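Local atomic coordinates of 23S rRNA-specific endonuclease VapC20 (Mycobacterium tuberculosis H37Rv, PDB entry 5WZF), a protein that cleaves 23S rRNA in the sarcin-ricin loop as the magnesium-dependent, PIN-domain toxin of a type II toxin-antitoxin system. Residues B[15-21]-B[123-129]; B[95-99]-B[109-115]. All coordinates share one frame; numbering follows the deposited sequence.

How the contacts relate
Contact 1 joins the neighbouring parallel strands 14-17 and 125-127 of the central sheet of the PIN domain, whereas contact 2 pairs helices 89-101 and 109-121. Contact 2 is nested inside the chain loop that contact 1 closes, and helix 109-121 is followed in the chain, after a short loop, by strand 125-127. Although the contact centres lie about 15 Å apart, they meet at two points. F16 CE1 rests 3.3 Å from S114 OG, packing the helix against the sheet. D18 OD1 of contact 1 lies 3.9 Å from D111 OD1 of contact 2; both aspartates are predicted magnesium ligands, and this convergence of two acids is consistent with an acidic metal site.

Contact 1. Residues B[15-21]-B[123-129]; sequences IFVDTSF and IQNAYAF
Y127 packs between I15 and F21, on the face of the parallel sheet that also carries V17. Its CB lies over the F21 ring, 4.0 Å from the ring centroid. Farther out, Y127 CD2 comes within 3.4 Å of F21 CZ, above the F21 face but toward its rim, with the two ring planes inclined at 47°. The Y127 ring itself receives I15 CD1 over its centre in a CH-pi contact of 3.5 Å to the centroid, only 6° off the normal. At the tip, OH is hydrogen-bonded to the carbonyl oxygen of L39, anchoring the ring to helix 33-41.

Beneath these side chains, the backbone pairing of F16 with A126 and V17 with Y127 is parallel. F16 N donates to N125 O, Y127 N to F16 O, and D18 N to Y127 O (2.9 Å), the last where strand 14-17 ends.

Beyond the strand, D18 caps helix 19-25. Its OD2 accepts from S20 N (3.1 Å) above the carboxylate plane and from S20 OG (2.6 Å) on the anti side. A chi1 of 54° sets S20 OG between its own backbone N and carbonyl carbon, where it also accepts from F129 N, at 2.9 Å and nearly straight. The resulting relay, from F129 N through the S20 hydroxyl to D18 OD2, secures one carboxylate oxygen and probably helps orient this predicted magnesium ligand.

Contact 2. Residues B[95-99]-B[109-115]; sequences AWEWL and FVDATSF
A112 fits against L99, W98 and A95 where helices 89-101 and 109-121 of the PIN domain cross, their local axes 8.9 Å apart at 117°. The contact is wholly apolar, with no hydrogen bond between the segments. Packing is closest around A112 CB, which sits 3.5 Å from L99 CG and has W98 CE3 at 4.0 Å. Small residues bring the backbones together here, A95 CA lying 5.2 Å from A112 CA, and A95 CB also touches T113 CG2 at 3.8 Å.

Aromatic pairs flank this centre. F109 CE1 lies over the W96 indole face, 3.6 Å from CE2; L99 CD1 meets the F109 ring at its edge. By contrast E97, exposed and without contact to 109-115, packs instead on a basic side chain of the other subunit. That subunit also hydrogen-bonds L99 O and F109 N, so the helix pair contributes to the dimer interface.

W98 CG lies opposite the backbone N (chi1 -169°), which swings the indole toward A112 and F115. The F115 side chain comes within about 7 Å of D18, a predicted magnesium ligand, between nearest side-chain atoms. F115 turns its edge to the W98 face in an offset edge-to-face pair, the planes at 65° and F115 CD2 standing 3.6 Å from W98 CH2.

Contact 1. Residues B[15-21]-B[123-129]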
ATOM      1  N   ILE B  15      17.618   8.412  -8.893  1.00 21.41           N
ATOM      2  CA  ILE B  15      16.530   8.915  -8.074  1.00 18.25           C
ATOM      3  C   ILE B  15      15.549   7.805  -7.731  1.00 16.59           C
ATOM      4  O   ILE B  15      15.422   6.824  -8.465  1.00 18.47           O
ATOM      5  CB  ILE B  15      15.749  10.055  -8.767  1.00 24.55           C
ATOM      6  CG1 ILE B  15      15.166   9.578 -10.101  1.00 24.61           C
ATOM      7  CG2 ILE B  15      16.635  11.269  -8.964  1.00 24.71           C
ATOM      8  CD1 ILE B  15      14.172  10.550 -10.723  1.00 20.66           C
ATOM      9  N   PHE B  16      14.869   7.962  -6.602  1.00 14.67           N
ATOM     10  CA  PHE B  16      13.750   7.094  -6.255  1.00 15.36           C
ATOM     11  C   PHE B  16      12.471   7.912  -6.373  1.00 16.08           C
ATOM     12  O   PHE B  16      12.400   9.024  -5.863  1.00 14.53           O
ATOM     13  CB  PHE B  16      13.903   6.517  -4.846  1.00 14.96           C
ATOM     14  CG  PHE B  16      12.769   5.617  -4.440  1.00 13.81           C
ATOM     15  CD1 PHE B  16      11.612   6.142  -3.885  1.00 13.76           C
ATOM     16  CD2 PHE B  16      12.851   4.250  -4.635  1.00 15.49           C
ATOM     17  CE1 PHE B  16      10.560   5.313  -3.528  1.00 13.76           C
ATOM     18  CE2 PHE B  16      11.805   3.417  -4.279  1.00 18.33           C
ATOM     19  CZ  PHE B  16      10.658   3.955  -3.728  1.00 16.54           C
ATOM     20  N   VAL B  17      11.460   7.373  -7.046  1.00 13.61           N
ATOM     21  CA  VAL B  17      10.266   8.165  -7.314  1.00 11.22           C
ATOM     22  C   VAL B  17       9.121   7.777  -6.396  1.00 10.88           C
ATOM     23  O   VAL B  17       8.723   6.615  -6.341  1.00 13.62           O
ATOM     24  CB  VAL B  17       9.805   8.034  -8.776  1.00 16.02           C
ATOM     25  CG1 VAL B  17       8.648   8.983  -9.036  1.00 14.81           C
ATOM     26  CG2 VAL B  17      10.959   8.345  -9.724  1.00 16.92           C
ATOM     27  N   ASP B  18       8.593   8.771  -5.688  1.00 12.82           N
ATOM     28  CA  ASP B  18       7.525   8.572  -4.717  1.00 12.39           C
ATOM     29  C   ASP B  18       6.148   8.798  -5.342  1.00 15.47           C
ATOM     30  O   ASP B  18       6.027   9.445  -6.383  1.00 14.71           O
ATOM     31  CB  ASP B  18       7.726   9.515  -3.529  1.00 13.43           C
ATOM     32  CG  ASP B  18       6.622   9.411  -2.507  1.00 17.62           C
ATOM     33  OD1 ASP B  18       6.356   8.284  -2.041  1.00 18.67           O
ATOM     34  OD2 ASP B  18       6.010  10.453  -2.183  1.00 15.75           O
ATOM     35  N   THR B  19       5.126   8.255  -4.693  1.00 12.60           N
ATOM     36  CA  THR B  19       3.730   8.461  -5.063  1.00 15.55           C
ATOM     37  C   THR B  19       3.359   9.924  -5.281  1.00 16.46           C
ATOM     38  O   THR B  19       2.631  10.253  -6.219  1.00 17.52           O
ATOM     39  CB  THR B  19       2.811   7.880  -3.978  1.00 16.86           C
ATOM     40  OG1 THR B  19       3.174   6.516  -3.747  1.00 21.77           O
ATOM     41  CG2 THR B  19       1.339   7.970  -4.381  1.00 19.83           C
ATOM     42  N   SER B  20       3.855  10.801  -4.414  1.00 13.92           N
ATOM     43  CA  SER B  20       3.518  12.217  -4.518  1.00 14.41           C
ATOM     44  C   SER B  20       3.948  12.775  -5.871  1.00 17.33           C
ATOM     45  O   SER B  20       3.270  13.634  -6.439  1.00 15.52           O
ATOM     46  CB  SER B  20       4.158  13.014  -3.377  1.00 15.59           C
ATOM     47  OG  SER B  20       5.554  12.792  -3.313  1.00 16.15           O
ATOM     48  N   PHE B  21       5.056  12.267  -6.400  1.00 15.39           N
ATOM     49  CA  PHE B  21       5.528  12.727  -7.702  1.00 14.60           C
ATOM     50  C   PHE B  21       4.746  12.081  -8.847  1.00 13.26           C
ATOM     51  O   PHE B  21       4.322  12.776  -9.771  1.00 14.30           O
ATOM     52  CB  PHE B  21       7.023  12.454  -7.883  1.00 16.40           C
ATOM     53  CG  PHE B  21       7.571  12.980  -9.184  1.00 16.75           C
ATOM     54  CD1 PHE B  21       8.052  14.276  -9.273  1.00 17.60           C
ATOM     55  CD2 PHE B  21       7.575  12.187 -10.322  1.00 17.31           C
ATOM     56  CE1 PHE B  21       8.538  14.768 -10.468  1.00 20.28           C
ATOM     57  CE2 PHE B  21       8.056  12.676 -11.521  1.00 20.20           C
ATOM     58  CZ  PHE B  21       8.540  13.966 -11.594  1.00 19.76           C
ATOM     59  N   ILE B 123      20.582   5.195  -2.735  1.00 20.77           N
ATOM     60  CA  ILE B 123      19.967   6.359  -3.360  1.00 21.76           C
ATOM     61  C   ILE B 123      19.729   7.443  -2.318  1.00 21.17           C
ATOM     62  O   ILE B 123      19.209   7.170  -1.237  1.00 22.07           O
ATOM     63  CB  ILE B 123      18.635   5.988  -4.036  1.00 21.63           C
ATOM     64  CG1 ILE B 123      18.864   4.908  -5.097  1.00 27.49           C
ATOM     65  CG2 ILE B 123      17.973   7.218  -4.648  1.00 19.20           C
ATOM     66  CD1 ILE B 123      17.589   4.319  -5.658  1.00 28.31           C
ATOM     67  N   GLN B 124      20.120   8.674  -2.636  1.00 22.37           N
ATOM     68  CA  GLN B 124      19.919   9.785  -1.713  1.00 22.24           C
ATOM     69  C   GLN B 124      18.843  10.739  -2.221  1.00 21.29           C
ATOM     70  O   GLN B 124      18.167  11.403  -1.435  1.00 22.78           O
ATOM     71  CB  GLN B 124      21.235  10.538  -1.487  1.00 28.64           C
ATOM     72  CG  GLN B 124      21.136  11.750  -0.554  1.00 30.63           C
ATOM     73  CD  GLN B 124      20.806  11.391   0.894  1.00 33.23           C
ATOM     74  OE1 GLN B 124      20.692  10.217   1.256  1.00 31.05           O
ATOM     75  NE2 GLN B 124      20.657  12.414   1.730  1.00 26.84           N
ATOM     76  N   ASN B 125      18.679  10.787  -3.540  1.00 19.52           N
ATOM     77  CA  ASN B 125      17.727  11.704  -4.162  1.00 20.51           C
ATOM     78  C   ASN B 125      16.369  11.065  -4.426  1.00 20.14           C
ATOM     79  O   ASN B 125      16.279   9.987  -5.012  1.00 19.64           O
ATOM     80  CB  ASN B 125      18.293  12.247  -5.469  1.00 23.71           C
ATOM     81  CG  ASN B 125      19.503  13.130  -5.253  1.00 29.95           C
ATOM     82  OD1 ASN B 125      19.595  13.841  -4.252  1.00 31.45           O
ATOM     83  ND2 ASN B 125      20.442  13.086  -6.188  1.00 31.13           N
ATOM     84  N   ALA B 126      15.312  11.745  -4.002  1.00 18.03           N
ATOM     85  CA  ALA B 126      13.965  11.268  -4.262  1.00 15.48           C
ATOM     86  C   ALA B 126      13.162  12.285  -5.056  1.00 17.55           C
ATOM     87  O   ALA B 126      13.226  13.484  -4.789  1.00 18.17           O
ATOM     88  CB  ALA B 126      13.255  10.946  -2.955  1.00 16.51           C
ATOM     89  N   TYR B 127      12.409  11.809  -6.043  1.00 15.37           N
ATOM     90  CA  TYR B 127      11.391  12.653  -6.653  1.00 16.79           C
ATOM     91  C   TYR B 127      10.142  12.533  -5.792  1.00 18.37           C
ATOM     92  O   TYR B 127       9.426  11.536  -5.846  1.00 16.38           O
ATOM     93  CB  TYR B 127      11.112  12.257  -8.102  1.00 18.14           C
ATOM     94  CG  TYR B 127      11.975  13.001  -9.098  1.00 20.01           C
ATOM     95  CD1 TYR B 127      13.157  13.606  -8.699  1.00 22.74           C
ATOM     96  CD2 TYR B 127      11.599  13.116 -10.427  1.00 24.63           C
ATOM     97  CE1 TYR B 127      13.948  14.291  -9.596  1.00 24.71           C
ATOM     98  CE2 TYR B 127      12.382  13.806 -11.337  1.00 24.40           C
ATOM     99  CZ  TYR B 127      13.558  14.390 -10.914  1.00 24.21           C
ATOM    100  OH  TYR B 127      14.346  15.078 -11.804  1.00 26.65           O
ATOM    101  N   ALA B 128       9.914  13.547  -4.969  1.00 19.53           N
ATOM    102  CA  ALA B 128       8.833  13.526  -4.004  1.00 17.67           C
ATOM    103  C   ALA B 128       8.528  14.938  -3.568  1.00 21.83           C
ATOM    104  O   ALA B 128       9.371  15.822  -3.678  1.00 18.85           O
ATOM    105  CB  ALA B 128       9.200  12.674  -2.796  1.00 16.01           C
ATOM    106  N   PHE B 129       7.317  15.137  -3.069  1.00 20.47           N
ATOM    107  CA  PHE B 129       6.919  16.415  -2.512  1.00 22.79           C
ATOM    108  C   PHE B 129       6.474  16.177  -1.067  1.00 28.85           C
ATOM    109  O   PHE B 129       6.492  15.039  -0.596  1.00 31.56           O
ATOM    110  CB  PHE B 129       5.802  17.045  -3.349  1.00 24.67           C
ATOM    111  CG  PHE B 129       6.130  17.172  -4.822  1.00 25.93           C
ATOM    112  CD1 PHE B 129       7.056  18.107  -5.267  1.00 25.03           C
ATOM    113  CD2 PHE B 129       5.493  16.371  -5.759  1.00 28.79           C
ATOM    114  CE1 PHE B 129       7.351  18.225  -6.618  1.00 26.73           C
ATOM    115  CE2 PHE B 129       5.781  16.487  -7.110  1.00 30.06           C
ATOM    116  CZ  PHE B 129       6.709  17.413  -7.541  1.00 28.46           C
TER

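Contact 2. Residues B[95-99]-B[109-115]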
ATOM      1  N   ALA B  95      11.616  -2.372   7.361  1.00 17.14           N
ATOM      2  CA  ALA B  95      10.692  -1.245   7.338  1.00 16.19           C
ATOM      3  C   ALA B  95       9.776  -1.250   8.558  1.00 12.49           C
ATOM      4  O   ALA B  95       9.492  -0.198   9.128  1.00 13.44           O
ATOM      5  CB  ALA B  95       9.867  -1.260   6.061  1.00 15.95           C
ATOM      6  N   TRP B  96       9.312  -2.431   8.961  1.00 11.41           N
ATOM      7  CA  TRP B  96       8.458  -2.540  10.141  1.00 17.24           C
ATOM      8  C   TRP B  96       9.210  -2.157  11.417  1.00 16.50           C
ATOM      9  O   TRP B  96       8.680  -1.431  12.264  1.00 15.05           O
ATOM     10  CB  TRP B  96       7.897  -3.959  10.288  1.00 18.97           C
ATOM     11  CG  TRP B  96       6.717  -4.274   9.404  1.00 14.20           C
ATOM     12  CD1 TRP B  96       6.664  -5.210   8.411  1.00 17.25           C
ATOM     13  CD2 TRP B  96       5.421  -3.665   9.449  1.00 12.87           C
ATOM     14  NE1 TRP B  96       5.417  -5.217   7.830  1.00 15.42           N
ATOM     15  CE2 TRP B  96       4.636  -4.277   8.448  1.00 12.93           C
ATOM     16  CE3 TRP B  96       4.851  -2.652  10.230  1.00 13.93           C
ATOM     17  CZ2 TRP B  96       3.309  -3.917   8.214  1.00 12.64           C
ATOM     18  CZ3 TRP B  96       3.534  -2.297   9.995  1.00 13.55           C
ATOM     19  CH2 TRP B  96       2.779  -2.927   8.994  1.00 14.50           C
ATOM     20  N   GLU B  97      10.434  -2.660  11.559  1.00 15.89           N
ATOM     21  CA  GLU B  97      11.253  -2.343  12.725  1.00 19.81           C
ATOM     22  C   GLU B  97      11.520  -0.845  12.763  1.00 17.38           C
ATOM     23  O   GLU B  97      11.508  -0.225  13.827  1.00 18.34           O
ATOM     24  CB  GLU B  97      12.572  -3.122  12.702  1.00 23.12           C
ATOM     25  CG  GLU B  97      12.400  -4.631  12.734  1.00 30.05           C
ATOM     26  CD  GLU B  97      13.711  -5.377  12.583  1.00 42.88           C
ATOM     27  OE1 GLU B  97      14.761  -4.717  12.433  1.00 49.99           O
ATOM     28  OE2 GLU B  97      13.691  -6.626  12.613  1.00 45.92           O
ATOM     29  N   TRP B  98      11.741  -0.273  11.584  1.00 15.74           N
ATOM     30  CA  TRP B  98      11.980   1.158  11.439  1.00 18.20           C
ATOM     31  C   TRP B  98      10.754   1.949  11.902  1.00 18.77           C
ATOM     32  O   TRP B  98      10.872   2.912  12.664  1.00 21.05           O
ATOM     33  CB  TRP B  98      12.321   1.483   9.979  1.00 18.39           C
ATOM     34  CG  TRP B  98      12.839   2.870   9.740  1.00 19.87           C
ATOM     35  CD1 TRP B  98      14.148   3.259   9.690  1.00 19.90           C
ATOM     36  CD2 TRP B  98      12.061   4.047   9.495  1.00 19.35           C
ATOM     37  NE1 TRP B  98      14.231   4.612   9.440  1.00 25.40           N
ATOM     38  CE2 TRP B  98      12.963   5.118   9.317  1.00 24.60           C
ATOM     39  CE3 TRP B  98      10.687   4.304   9.422  1.00 16.64           C
ATOM     40  CZ2 TRP B  98      12.537   6.423   9.067  1.00 24.51           C
ATOM     41  CZ3 TRP B  98      10.266   5.602   9.178  1.00 18.18           C
ATOM     42  CH2 TRP B  98      11.188   6.643   9.000  1.00 19.54           C
ATOM     43  N   LEU B  99       9.578   1.523  11.444  1.00 14.41           N
ATOM     44  CA  LEU B  99       8.317   2.174  11.796  1.00 14.61           C
ATOM     45  C   LEU B  99       8.055   2.161  13.297  1.00 16.65           C
ATOM     46  O   LEU B  99       7.630   3.165  13.870  1.00 17.04           O
ATOM     47  CB  LEU B  99       7.146   1.503  11.074  1.00 12.48           C
ATOM     48  CG  LEU B  99       6.937   1.871   9.603  1.00 11.97           C
ATOM     49  CD1 LEU B  99       5.903   0.946   8.965  1.00 13.03           C
ATOM     50  CD2 LEU B  99       6.531   3.335   9.424  1.00 13.22           C
ATOM     51  N   PHE B 109       3.496   3.301   5.988  1.00 17.46           N
ATOM     52  CA  PHE B 109       4.187   2.064   5.639  1.00 15.15           C
ATOM     53  C   PHE B 109       4.909   2.166   4.295  1.00 13.58           C
ATOM     54  O   PHE B 109       6.045   1.716   4.163  1.00 15.86           O
ATOM     55  CB  PHE B 109       3.206   0.899   5.600  1.00 20.83           C
ATOM     56  CG  PHE B 109       3.806  -0.377   5.085  1.00 20.94           C
ATOM     57  CD1 PHE B 109       4.617  -1.152   5.894  1.00 18.72           C
ATOM     58  CD2 PHE B 109       3.561  -0.798   3.787  1.00 19.24           C
ATOM     59  CE1 PHE B 109       5.172  -2.326   5.421  1.00 19.61           C
ATOM     60  CE2 PHE B 109       4.112  -1.971   3.310  1.00 19.35           C
ATOM     61  CZ  PHE B 109       4.916  -2.737   4.130  1.00 18.01           C
ATOM     62  N   VAL B 110       4.245   2.739   3.294  1.00 13.79           N
ATOM     63  CA  VAL B 110       4.856   2.864   1.972  1.00 13.52           C
ATOM     64  C   VAL B 110       6.126   3.715   2.041  1.00 15.95           C
ATOM     65  O   VAL B 110       7.141   3.387   1.424  1.00 17.40           O
ATOM     66  CB  VAL B 110       3.867   3.462   0.946  1.00 15.48           C
ATOM     67  CG1 VAL B 110       4.576   3.802  -0.350  1.00 16.27           C
ATOM     68  CG2 VAL B 110       2.731   2.484   0.681  1.00 17.44           C
ATOM     69  N   ASP B 111       6.077   4.797   2.811  1.00 14.57           N
ATOM     70  CA  ASP B 111       7.263   5.630   2.996  1.00 17.36           C
ATOM     71  C   ASP B 111       8.397   4.835   3.637  1.00 15.81           C
ATOM     72  O   ASP B 111       9.544   4.915   3.197  1.00 15.37           O
ATOM     73  CB  ASP B 111       6.938   6.863   3.841  1.00 19.17           C
ATOM     74  CG  ASP B 111       6.187   7.928   3.056  1.00 25.19           C
ATOM     75  OD1 ASP B 111       6.048   7.785   1.823  1.00 27.62           O
ATOM     76  OD2 ASP B 111       5.750   8.918   3.676  1.00 31.05           O
ATOM     77  N   ALA B 112       8.077   4.057   4.666  1.00 14.29           N
ATOM     78  CA  ALA B 112       9.095   3.268   5.349  1.00 13.72           C
ATOM     79  C   ALA B 112       9.763   2.278   4.394  1.00 14.90           C
ATOM     80  O   ALA B 112      10.973   2.066   4.463  1.00 16.32           O
ATOM     81  CB  ALA B 112       8.495   2.535   6.532  1.00 14.58           C
ATOM     82  N   THR B 113       8.983   1.676   3.503  1.00 13.87           N
ATOM     83  CA  THR B 113       9.558   0.731   2.551  1.00 12.10           C
ATOM     84  C   THR B 113      10.371   1.483   1.498  1.00 11.68           C
ATOM     85  O   THR B 113      11.367   0.973   0.991  1.00 14.68           O
ATOM     86  CB  THR B 113       8.477  -0.136   1.861  1.00 15.12           C
ATOM     87  OG1 THR B 113       7.565   0.697   1.138  1.00 16.04           O
ATOM     88  CG2 THR B 113       7.713  -0.965   2.889  1.00 13.17           C
ATOM     89  N   SER B 114       9.946   2.702   1.179  1.00 10.61           N
ATOM     90  CA  SER B 114      10.673   3.520   0.218  1.00 12.92           C
ATOM     91  C   SER B 114      12.040   3.886   0.778  1.00 13.27           C
ATOM     92  O   SER B 114      13.049   3.788   0.082  1.00 11.89           O
ATOM     93  CB  SER B 114       9.882   4.777  -0.133  1.00 13.49           C
ATOM     94  OG  SER B 114       8.731   4.438  -0.887  1.00 11.78           O
ATOM     95  N   PHE B 115      12.063   4.294   2.044  1.00 15.92           N
ATOM     96  CA  PHE B 115      13.312   4.640   2.714  1.00 16.57           C
ATOM     97  C   PHE B 115      14.257   3.447   2.714  1.00 17.50           C
ATOM     98  O   PHE B 115      15.459   3.593   2.491  1.00 16.79           O
ATOM     99  CB  PHE B 115      13.059   5.101   4.153  1.00 13.57           C
ATOM    100  CG  PHE B 115      12.122   6.270   4.268  1.00 15.21           C
ATOM    101  CD1 PHE B 115      11.938   7.146   3.205  1.00 14.21           C
ATOM    102  CD2 PHE B 115      11.425   6.497   5.447  1.00 15.36           C
ATOM    103  CE1 PHE B 115      11.076   8.222   3.317  1.00 12.36           C
ATOM    104  CE2 PHE B 115      10.562   7.570   5.566  1.00 14.68           C
ATOM    105  CZ  PHE B 115      10.381   8.435   4.498  1.00 14.27           C
TER